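Local atomic coordinates of type II restriction enzyme SfiI (PDB entry 2EZV), a protein that cleaves double-stranded DNA at the interrupted sequence 5'-GGCCN(5)GGCC-3' as a tetrameric type II restriction endonuclease. Residues Leu8-Thr20 with Arg84-Leu97. Residues are numbered along the deposited sequence; the frame is centred on the assembly and turned at random.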
loop_
_atom_site.group_PDB
_atom_site.type_symbol
_atom_site.label_atom_id
_atom_site.label_comp_id
_atom_site.label_asym_id
_atom_site.label_seq_id
_atom_site.Cartn_x
_atom_site.Cartn_y
_atom_site.Cartn_z
ATOM N N LEU D 8 -5.962 -11.245 28.358
ATOM C CA LEU D 8 -7.208 -10.502 28.205
ATOM C C LEU D 8 -8.309 -11.326 28.840
ATOM O O LEU D 8 -8.239 -12.555 28.859
ATOM C CB LEU D 8 -7.563 -10.290 26.726
ATOM C CG LEU D 8 -6.708 -9.353 25.875
ATOM C CD1 LEU D 8 -7.385 -9.149 24.521
ATOM C CD2 LEU D 8 -6.547 -8.025 26.583
ATOM N N SER D 9 -9.324 -10.657 29.365
ATOM C CA SER D 9 -10.443 -11.371 29.952
ATOM C C SER D 9 -11.288 -11.841 28.767
ATOM O O SER D 9 -11.128 -11.349 27.648
ATOM C CB SER D 9 -11.263 -10.430 30.827
ATOM O OG SER D 9 -11.830 -9.400 30.038
ATOM N N LEU D 10 -12.181 -12.792 29.004
ATOM C CA LEU D 10 -13.041 -13.288 27.940
ATOM C C LEU D 10 -13.827 -12.145 27.288
ATOM O O LEU D 10 -13.920 -12.058 26.066
ATOM C CB LEU D 10 -14.005 -14.344 28.491
ATOM C CG LEU D 10 -13.575 -15.812 28.406
ATOM C CD1 LEU D 10 -12.133 -15.962 28.831
ATOM C CD2 LEU D 10 -14.505 -16.663 29.268
ATOM N N ASP D 11 -14.388 -11.263 28.103
ATOM C CA ASP D 11 -15.159 -10.153 27.557
ATOM C C ASP D 11 -14.345 -9.290 26.605
ATOM O O ASP D 11 -14.811 -8.941 25.515
ATOM C CB ASP D 11 -15.719 -9.281 28.682
ATOM C CG ASP D 11 -17.023 -9.807 29.224
ATOM O OD1 ASP D 11 -17.530 -10.809 28.673
ATOM O OD2 ASP D 11 -17.545 -9.218 30.193
ATOM N N GLU D 12 -13.130 -8.952 27.018
ATOM C CA GLU D 12 -12.254 -8.124 26.201
ATOM C C GLU D 12 -11.896 -8.854 24.916
ATOM O O GLU D 12 -11.788 -8.236 23.856
ATOM C CB GLU D 12 -10.996 -7.760 26.993
ATOM C CG GLU D 12 -11.331 -7.124 28.337
ATOM C CD GLU D 12 -10.128 -6.954 29.243
ATOM O OE1 GLU D 12 -9.244 -7.839 29.263
ATOM O OE2 GLU D 12 -10.079 -5.936 29.954
ATOM N N LEU D 13 -11.728 -10.171 25.013
ATOM C CA LEU D 13 -11.408 -10.988 23.847
ATOM C C LEU D 13 -12.541 -10.922 22.827
ATOM O O LEU D 13 -12.301 -10.740 21.639
ATOM C CB LEU D 13 -11.166 -12.443 24.254
ATOM C CG LEU D 13 -10.888 -13.402 23.094
ATOM C CD1 LEU D 13 -9.741 -12.856 22.262
ATOM C CD2 LEU D 13 -10.555 -14.788 23.617
ATOM N N GLU D 14 -13.779 -11.063 23.287
ATOM C CA GLU D 14 -14.923 -11.002 22.371
ATOM C C GLU D 14 -14.976 -9.613 21.743
ATOM O O GLU D 14 -15.342 -9.445 20.578
ATOM C CB GLU D 14 -16.241 -11.265 23.115
ATOM C CG GLU D 14 -16.351 -12.637 23.774
ATOM C CD GLU D 14 -17.783 -13.128 23.832
ATOM O OE1 GLU D 14 -18.222 -13.603 24.903
ATOM O OE2 GLU D 14 -18.476 -13.046 22.792
ATOM N N SER D 15 -14.606 -8.619 22.537
ATOM C CA SER D 15 -14.604 -7.242 22.095
ATOM C C SER D 15 -13.694 -7.032 20.890
ATOM O O SER D 15 -14.057 -6.314 19.957
ATOM C CB SER D 15 -14.171 -6.331 23.247
ATOM O OG SER D 15 -14.163 -4.979 22.845
ATOM N N VAL D 16 -12.516 -7.650 20.900
ATOM C CA VAL D 16 -11.612 -7.478 19.771
ATOM C C VAL D 16 -12.138 -8.218 18.552
ATOM O O VAL D 16 -11.848 -7.834 17.415
ATOM C CB VAL D 16 -10.165 -7.976 20.060
ATOM C CG1 VAL D 16 -9.896 -7.982 21.543
ATOM C CG2 VAL D 16 -9.940 -9.317 19.436
ATOM N N GLU D 17 -12.894 -9.287 18.774
ATOM C CA GLU D 17 -13.436 -10.019 17.635
ATOM C C GLU D 17 -14.531 -9.141 17.049
ATOM O O GLU D 17 -14.686 -9.040 15.834
ATOM C CB GLU D 17 -13.985 -11.388 18.059
ATOM C CG GLU D 17 -12.898 -12.446 18.212
ATOM C CD GLU D 17 -13.416 -13.806 18.677
ATOM O OE1 GLU D 17 -12.620 -14.768 18.691
ATOM O OE2 GLU D 17 -14.606 -13.926 19.037
ATOM N N LYS D 18 -15.258 -8.469 17.930
ATOM C CA LYS D 18 -16.335 -7.592 17.499
ATOM C C LYS D 18 -15.830 -6.429 16.645
ATOM O O LYS D 18 -16.411 -6.138 15.606
ATOM C CB LYS D 18 -17.089 -7.047 18.712
ATOM C CG LYS D 18 -18.423 -6.406 18.374
ATOM C CD LYS D 18 -19.059 -5.868 19.635
ATOM C CE LYS D 18 -20.462 -5.358 19.398
ATOM N NZ LYS D 18 -21.049 -4.768 20.644
ATOM N N GLN D 19 -14.752 -5.767 17.067
ATOM C CA GLN D 19 -14.252 -4.649 16.270
ATOM C C GLN D 19 -13.590 -5.153 14.989
ATOM O O GLN D 19 -13.545 -4.447 13.984
ATOM C CB GLN D 19 -13.301 -3.744 17.081
ATOM C CG GLN D 19 -11.899 -4.271 17.354
ATOM C CD GLN D 19 -11.031 -3.240 18.080
ATOM O OE1 GLN D 19 -11.354 -2.818 19.184
ATOM N NE2 GLN D 19 -9.930 -2.841 17.458
ATOM N N THR D 20 -13.090 -6.381 15.017
ATOM C CA THR D 20 -12.486 -6.968 13.821
ATOM C C THR D 20 -13.633 -7.163 12.826
ATOM O O THR D 20 -13.545 -6.771 11.664
ATOM C CB THR D 20 -11.851 -8.331 14.121
ATOM O OG1 THR D 20 -10.707 -8.146 14.960
ATOM C CG2 THR D 20 -11.429 -9.034 12.835
ATOM N N ARG D 84 -1.073 -9.168 11.560
ATOM C CA ARG D 84 -1.021 -7.720 11.718
ATOM C C ARG D 84 -1.187 -7.285 13.173
ATOM O O ARG D 84 -1.457 -8.100 14.041
ATOM C CB ARG D 84 -2.168 -7.110 10.911
ATOM C CG ARG D 84 -3.527 -7.544 11.486
ATOM C CD ARG D 84 -4.744 -7.153 10.673
ATOM N NE ARG D 84 -5.943 -7.364 11.485
ATOM C CZ ARG D 84 -7.192 -7.103 11.102
ATOM N NH1 ARG D 84 -7.441 -6.625 9.893
ATOM N NH2 ARG D 84 -8.195 -7.279 11.955
ATOM N N TRP D 85 -1.023 -5.988 13.421
ATOM C CA TRP D 85 -1.210 -5.417 14.753
ATOM C C TRP D 85 -2.604 -4.799 14.745
ATOM O O TRP D 85 -2.956 -4.055 13.827
ATOM C CB TRP D 85 -0.204 -4.297 15.046
ATOM C CG TRP D 85 1.209 -4.723 15.255
ATOM C CD1 TRP D 85 2.244 -4.570 14.388
ATOM C CD2 TRP D 85 1.767 -5.279 16.454
ATOM N NE1 TRP D 85 3.420 -4.984 14.972
ATOM C CE2 TRP D 85 3.156 -5.422 16.240
ATOM C CE3 TRP D 85 1.227 -5.662 17.693
ATOM C CZ2 TRP D 85 4.019 -5.931 17.220
ATOM C CZ3 TRP D 85 2.088 -6.169 18.669
ATOM C CH2 TRP D 85 3.469 -6.296 18.423
ATOM N N LEU D 86 -3.399 -5.105 15.758
ATOM C CA LEU D 86 -4.729 -4.545 15.833
ATOM C C LEU D 86 -4.786 -3.545 16.984
ATOM O O LEU D 86 -4.768 -3.925 18.154
ATOM C CB LEU D 86 -5.758 -5.654 16.059
ATOM C CG LEU D 86 -7.227 -5.217 16.157
ATOM C CD1 LEU D 86 -7.658 -4.619 14.820
ATOM C CD2 LEU D 86 -8.113 -6.412 16.528
ATOM N N PRO D 87 -4.836 -2.246 16.669
ATOM C CA PRO D 87 -4.898 -1.274 17.764
ATOM C C PRO D 87 -6.236 -1.339 18.491
ATOM O O PRO D 87 -7.279 -1.531 17.869
ATOM C CB PRO D 87 -4.677 0.064 17.058
ATOM C CG PRO D 87 -5.186 -0.173 15.686
ATOM C CD PRO D 87 -4.718 -1.576 15.361
ATOM N N SER D 88 -6.204 -1.200 19.810
ATOM C CA SER D 88 -7.428 -1.231 20.600
ATOM C C SER D 88 -7.134 -0.717 21.998
ATOM O O SER D 88 -5.988 -0.555 22.377
ATOM C CB SER D 88 -7.980 -2.658 20.696
ATOM O OG SER D 88 -7.296 -3.396 21.686
ATOM N N PRO D 89 -8.174 -0.460 22.789
ATOM C CA PRO D 89 -7.900 0.038 24.135
ATOM C C PRO D 89 -7.342 -1.045 25.045
ATOM O O PRO D 89 -6.796 -0.751 26.102
ATOM C CB PRO D 89 -9.259 0.568 24.584
ATOM C CG PRO D 89 -10.209 -0.331 23.872
ATOM C CD PRO D 89 -9.617 -0.446 22.499
ATOM N N HIS D 90 -7.467 -2.300 24.626
ATOM C CA HIS D 90 -6.965 -3.412 25.419
ATOM C C HIS D 90 -5.458 -3.513 25.230
ATOM O O HIS D 90 -4.761 -4.180 26.004
ATOM C CB HIS D 90 -7.598 -4.725 24.964
ATOM C CG HIS D 90 -9.063 -4.630 24.678
ATOM N ND1 HIS D 90 -9.986 -4.247 25.626
ATOM C CD2 HIS D 90 -9.768 -4.907 23.556
ATOM C CE1 HIS D 90 -11.198 -4.295 25.102
ATOM N NE2 HIS D 90 -11.092 -4.693 23.847
ATOM N N GLY D 91 -4.973 -2.857 24.183
ATOM C CA GLY D 91 -3.558 -2.872 23.854
ATOM C C GLY D 91 -3.386 -3.067 22.354
ATOM O O GLY D 91 -4.362 -3.342 21.647
ATOM N N LEU D 92 -2.164 -2.900 21.858
ATOM C CA LEU D 92 -1.897 -3.096 20.436
ATOM C C LEU D 92 -1.674 -4.600 20.272
ATOM O O LEU D 92 -0.571 -5.120 20.486
ATOM C CB LEU D 92 -0.654 -2.327 20.014
ATOM C CG LEU D 92 -0.267 -2.496 18.551
ATOM C CD1 LEU D 92 -1.343 -1.880 17.660
ATOM C CD2 LEU D 92 1.093 -1.827 18.314
ATOM N N LEU D 93 -2.739 -5.288 19.880
ATOM C CA LEU D 93 -2.706 -6.729 19.757
ATOM C C LEU D 93 -2.239 -7.356 18.456
ATOM O O LEU D 93 -2.744 -7.042 17.373
ATOM C CB LEU D 93 -4.087 -7.284 20.090
ATOM C CG LEU D 93 -4.667 -6.803 21.419
ATOM C CD1 LEU D 93 -6.043 -7.420 21.624
ATOM C CD2 LEU D 93 -3.723 -7.177 22.558
ATOM N N PRO D 94 -1.242 -8.244 18.551
ATOM C CA PRO D 94 -0.729 -8.933 17.363
ATOM C C PRO D 94 -1.880 -9.890 16.973
ATOM O O PRO D 94 -2.472 -10.553 17.839
ATOM C CB PRO D 94 0.509 -9.655 17.894
ATOM C CG PRO D 94 0.138 -9.929 19.334
ATOM C CD PRO D 94 -0.489 -8.623 19.758
ATOM N N GLN D 95 -2.216 -9.954 15.690
ATOM C CA GLN D 95 -3.332 -10.788 15.271
ATOM C C GLN D 95 -3.171 -11.458 13.913
ATOM O O GLN D 95 -2.571 -10.902 12.998
ATOM C CB GLN D 95 -4.601 -9.928 15.265
ATOM C CG GLN D 95 -5.851 -10.553 14.659
ATOM C CD GLN D 95 -7.020 -9.562 14.597
ATOM O OE1 GLN D 95 -6.934 -8.519 13.940
ATOM N NE2 GLN D 95 -8.117 -9.889 15.279
ATOM N N VAL D 96 -3.710 -12.670 13.797
ATOM C CA VAL D 96 -3.700 -13.407 12.540
ATOM C C VAL D 96 -5.151 -13.381 12.061
ATOM O O VAL D 96 -5.985 -14.138 12.554
ATOM C CB VAL D 96 -3.271 -14.875 12.729
ATOM C CG1 VAL D 96 -3.338 -15.599 11.398
ATOM C CG2 VAL D 96 -1.859 -14.956 13.281
ATOM N N LEU D 97 -5.470 -12.491 11.128
ATOM C CA LEU D 97 -6.845 -12.421 10.628
ATOM C C LEU D 97 -7.078 -13.549 9.644
ATOM O O LEU D 97 -6.336 -13.691 8.671
ATOM C CB LEU D 97 -7.129 -11.079 9.935
ATOM C CG LEU D 97 -8.510 -10.979 9.260
ATOM C CD1 LEU D 97 -9.601 -11.353 10.259
ATOM C CD2 LEU D 97 -8.750 -9.567 8.739
HETATM O O HOH W 1 -11.760 -4.524 21.273
#
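The imidazole of H90 lies against one side of the helix that starts at L10, with E12 CB over one ring face, 4.1 Å from the centroid and 21° off the normal, a CH-pi contact. P89 CG covers the opposite face, while S15 OG sits at the ring edge, near its plane. A water bonded to H90 NE2 (2.7 Å) also reaches S15 OG and donates to Q19 OE1, joining ring and helix. Toward the start of the helix, L8 CD1 and L93 CD1 meet tip to tip at 3.6 Å. The V16 side chain crosses that of L93 at about a right angle, CG1 touching L93 CD1. H90 occupies the type I turn S88-G91 of a beta hairpin, whose antiparallel strands 80-86 and 93-104 belong to the mixed sheet of this PDDEXK-clan nuclease; the first turns of helix 10-41 pack against this hairpin, the axes of 10-20 and 93-97 being 11.8 Å apart. Q19 extends to the hairpin, its NE2 donating to P87 O (3.0 Å). Further along, Q95, with CG anti to the backbone N (chi1 171°) and the chain extended beyond it, gives a nearly straight NE2 bond to T20 OG1 (3.1 Å, 170°), and T20 OG1 in turn donates to V16 O. R84 NE and NH2 both grip Q95 OE1 side-on, while NH1 pairs with E66. A leucine in place of Q95 would probably leave T20 OG1 without this donor, T157 OG1 without its bond to NE2, and R84 NE and NH2 without their shared acceptor.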